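Local coordinates for period circadian protein homolog 2 (Mus musculus, PDB 3GDI) that probably acts in the mammalian circadian clock as a transcription regulator whose tandem PAS domains mediate protein-protein interactions, at residues F123-Y128 with C144-E149. Numbering follows the deposited sequence.
Sequences FRMTPY and CLLLAE
Met125 and Ala148 face each other in a non-hydrogen-bonded pair of the antiparallel hairpin formed by strands 121-131 and 142-150, in the five-stranded antiparallel PAS-A sheet, where 142-150 is the middle strand. Three two-bond rings, at Arg124-Glu149, Thr126-Leu147 and Tyr128-Leu145, fix the register; Arg124 N to Glu149 O measures 2.7 Å, with an N-H...O angle of 171°. The tightly packed face carries Met125, Pro127, Leu146 and Ala148. There Met125 CG lies 3.8 Å from Ala148 CB, while Leu146 CD2 reaches Pro127 CB at 3.9 Å. Phe123, with CG anti to its carbonyl carbon (chi1 -87°), sets CD1 4.0 Å from Ala148 CB and meets Phe27 edge-to-face. Cutting Phe123 back to an alanine would probably open a gap beside Ala148 and take from Phe27 this edge-to-face partner. The other face is more open at its rim, where Arg124, Glu149, Leu147 and Tyr128 are partly exposed: Arg124 NH1 and Glu149 OE2 stay 4.8 Å apart, too far for a salt bridge. A local tight spot remains where Leu147 CD1 meets the Tyr128 ring edge in plane, 3.5 Å from CE2. One ordered water on this side donates to Leu147 O, which also accepts from Thr126 N, and sits 2.6 Å from Thr126 OG1, itself hydrogen-bonded to Ser103 OG.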
ATOM      1  N   PHE A 123      18.909  -5.025  -5.275  1.00 57.55           N
ATOM      2  CA  PHE A 123      18.801  -6.481  -5.201  1.00 57.31           C
ATOM      3  C   PHE A 123      17.345  -6.907  -5.120  1.00 58.63           C
ATOM      4  O   PHE A 123      16.544  -6.299  -4.412  1.00 58.75           O
ATOM      5  CB  PHE A 123      19.539  -7.012  -3.967  1.00 54.53           C
ATOM      6  CG  PHE A 123      20.990  -7.281  -4.200  1.00 53.61           C
ATOM      7  CD1 PHE A 123      21.412  -8.530  -4.651  1.00 54.80           C
ATOM      8  CD2 PHE A 123      21.936  -6.284  -4.004  1.00 53.11           C
ATOM      9  CE1 PHE A 123      22.754  -8.782  -4.908  1.00 54.45           C
ATOM     10  CE2 PHE A 123      23.282  -6.520  -4.255  1.00 53.67           C
ATOM     11  CZ  PHE A 123      23.696  -7.772  -4.709  1.00 55.38           C
ATOM     12  N   ARG A 124      16.993  -7.945  -5.860  1.00 60.71           N
ATOM     13  CA  ARG A 124      15.634  -8.440  -5.807  1.00 62.34           C
ATOM     14  C   ARG A 124      15.732  -9.554  -4.798  1.00 63.19           C
ATOM     15  O   ARG A 124      16.636 -10.381  -4.886  1.00 64.20           O
ATOM     16  CB  ARG A 124      15.209  -9.002  -7.151  1.00 64.76           C
ATOM     17  CG  ARG A 124      13.768  -9.457  -7.181  1.00 67.97           C
ATOM     18  CD  ARG A 124      13.656 -10.856  -7.754  1.00 72.70           C
ATOM     19  NE  ARG A 124      12.265 -11.263  -7.918  1.00 76.25           N
ATOM     20  CZ  ARG A 124      11.877 -12.495  -8.227  1.00 76.24           C
ATOM     21  NH1 ARG A 124      12.780 -13.448  -8.404  1.00 77.22           N
ATOM     22  NH2 ARG A 124      10.586 -12.773  -8.360  1.00 76.99           N
ATOM     23  N   MET A 125      14.822  -9.583  -3.836  1.00 63.99           N
ATOM     24  CA  MET A 125      14.877 -10.615  -2.820  1.00 64.86           C
ATOM     25  C   MET A 125      13.571 -11.359  -2.601  1.00 65.63           C
ATOM     26  O   MET A 125      12.493 -10.770  -2.633  1.00 66.12           O
ATOM     27  CB  MET A 125      15.345 -10.000  -1.508  1.00 66.64           C
ATOM     28  CG  MET A 125      16.653  -9.254  -1.633  1.00 67.89           C
ATOM     29  SD  MET A 125      17.341  -8.887  -0.021  1.00 72.84           S
ATOM     30  CE  MET A 125      16.339  -7.462   0.460  1.00 70.12           C
ATOM     31  N   THR A 126      13.681 -12.665  -2.384  1.00 66.25           N
ATOM     32  CA  THR A 126      12.519 -13.505  -2.139  1.00 67.61           C
ATOM     33  C   THR A 126      12.710 -14.077  -0.740  1.00 68.95           C
ATOM     34  O   THR A 126      13.711 -14.745  -0.466  1.00 68.96           O
ATOM     35  CB  THR A 126      12.425 -14.662  -3.150  1.00 67.73           C
ATOM     36  OG1 THR A 126      12.790 -14.198  -4.455  1.00 67.52           O
ATOM     37  CG2 THR A 126      11.000 -15.193  -3.205  1.00 68.84           C
ATOM     38  N   PRO A 127      11.756 -13.810   0.165  1.00 69.91           N
ATOM     39  CA  PRO A 127      11.764 -14.259   1.558  1.00 72.18           C
ATOM     40  C   PRO A 127      11.099 -15.604   1.829  1.00 75.41           C
ATOM     41  O   PRO A 127       9.967 -15.849   1.401  1.00 75.43           O
ATOM     42  CB  PRO A 127      11.041 -13.127   2.265  1.00 70.86           C
ATOM     43  CG  PRO A 127       9.952 -12.829   1.293  1.00 69.72           C
ATOM     44  CD  PRO A 127      10.665 -12.841  -0.051  1.00 69.45           C
ATOM     45  N   TYR A 128      11.803 -16.456   2.568  1.00 78.29           N
ATOM     46  CA  TYR A 128      11.297 -17.777   2.929  1.00 81.55           C
ATOM     47  C   TYR A 128      11.438 -18.009   4.430  1.00 83.20           C
ATOM     48  O   TYR A 128      12.481 -17.713   5.015  1.00 83.44           O
ATOM     49  CB  TYR A 128      12.066 -18.865   2.176  1.00 81.64           C
ATOM     50  CG  TYR A 128      11.831 -18.852   0.690  1.00 82.97           C
ATOM     51  CD1 TYR A 128      10.546 -19.018   0.170  1.00 83.85           C
ATOM     52  CD2 TYR A 128      12.889 -18.681  -0.202  1.00 83.59           C
ATOM     53  CE1 TYR A 128      10.319 -19.015  -1.206  1.00 85.17           C
ATOM     54  CE2 TYR A 128      12.676 -18.678  -1.582  1.00 84.86           C
ATOM     55  CZ  TYR A 128      11.389 -18.846  -2.078  1.00 85.74           C
ATOM     56  OH  TYR A 128      11.168 -18.855  -3.437  1.00 85.71           O
ATOM     57  N   CYS A 144      14.420 -16.555   8.813  1.00 86.09           N
ATOM     58  CA  CYS A 144      14.003 -16.211   7.454  1.00 82.54           C
ATOM     59  C   CYS A 144      15.164 -16.240   6.468  1.00 78.91           C
ATOM     60  O   CYS A 144      16.123 -15.488   6.604  1.00 78.16           O
ATOM     61  CB  CYS A 144      13.370 -14.817   7.434  1.00 82.33           C
ATOM     62  SG  CYS A 144      13.177 -14.111   5.776  1.00 83.68           S
ATOM     63  N   LEU A 145      15.078 -17.112   5.475  1.00 75.33           N
ATOM     64  CA  LEU A 145      16.130 -17.191   4.482  1.00 73.52           C
ATOM     65  C   LEU A 145      15.662 -16.354   3.308  1.00 71.90           C
ATOM     66  O   LEU A 145      14.460 -16.168   3.113  1.00 72.00           O
ATOM     67  CB  LEU A 145      16.362 -18.643   4.056  1.00 73.67           C
ATOM     68  CG  LEU A 145      17.595 -18.900   3.181  1.00 73.71           C
ATOM     69  CD1 LEU A 145      18.024 -20.341   3.331  1.00 73.77           C
ATOM     70  CD2 LEU A 145      17.292 -18.580   1.726  1.00 74.65           C
ATOM     71  N   LEU A 146      16.608 -15.836   2.537  1.00 69.40           N
ATOM     72  CA  LEU A 146      16.265 -15.010   1.391  1.00 67.81           C
ATOM     73  C   LEU A 146      17.223 -15.195   0.238  1.00 66.84           C
ATOM     74  O   LEU A 146      18.439 -15.222   0.421  1.00 65.66           O
ATOM     75  CB  LEU A 146      16.254 -13.525   1.770  1.00 66.30           C
ATOM     76  CG  LEU A 146      15.179 -13.011   2.724  1.00 65.30           C
ATOM     77  CD1 LEU A 146      15.770 -12.839   4.107  1.00 63.19           C
ATOM     78  CD2 LEU A 146      14.647 -11.680   2.214  1.00 64.75           C
ATOM     79  N   LEU A 147      16.661 -15.323  -0.953  1.00 66.78           N
ATOM     80  CA  LEU A 147      17.464 -15.461  -2.152  1.00 67.97           C
ATOM     81  C   LEU A 147      17.535 -14.052  -2.725  1.00 68.87           C
ATOM     82  O   LEU A 147      16.504 -13.458  -3.051  1.00 70.17           O
ATOM     83  CB  LEU A 147      16.784 -16.411  -3.133  1.00 67.81           C
ATOM     84  CG  LEU A 147      16.749 -17.868  -2.677  1.00 67.16           C
ATOM     85  CD1 LEU A 147      15.685 -18.653  -3.442  1.00 67.82           C
ATOM     86  CD2 LEU A 147      18.123 -18.463  -2.888  1.00 65.55           C
ATOM     87  N   ALA A 148      18.747 -13.515  -2.827  1.00 67.69           N
ATOM     88  CA  ALA A 148      18.944 -12.168  -3.328  1.00 66.73           C
ATOM     89  C   ALA A 148      19.659 -12.158  -4.659  1.00 68.14           C
ATOM     90  O   ALA A 148      20.736 -12.727  -4.797  1.00 68.66           O
ATOM     91  CB  ALA A 148      19.735 -11.368  -2.327  1.00 66.06           C
ATOM     92  N   GLU A 149      19.060 -11.491  -5.638  1.00 69.81           N
ATOM     93  CA  GLU A 149      19.644 -11.393  -6.967  1.00 70.61           C
ATOM     94  C   GLU A 149      19.898  -9.944  -7.354  1.00 70.11           C
ATOM     95  O   GLU A 149      18.996  -9.106  -7.294  1.00 71.23           O
ATOM     96  CB  GLU A 149      18.723 -12.034  -7.998  1.00 72.24           C
ATOM     97  CG  GLU A 149      19.173 -11.824  -9.426  1.00 75.90           C
ATOM     98  CD  GLU A 149      18.249 -12.495 -10.416  1.00 78.54           C
ATOM     99  OE1 GLU A 149      18.477 -12.349 -11.638  1.00 81.29           O
ATOM    100  OE2 GLU A 149      17.295 -13.170  -9.972  1.00 78.45           O
TER
HETATM  101  O   HOH W   1      15.150 -14.249  -5.565  1.00 70.34           O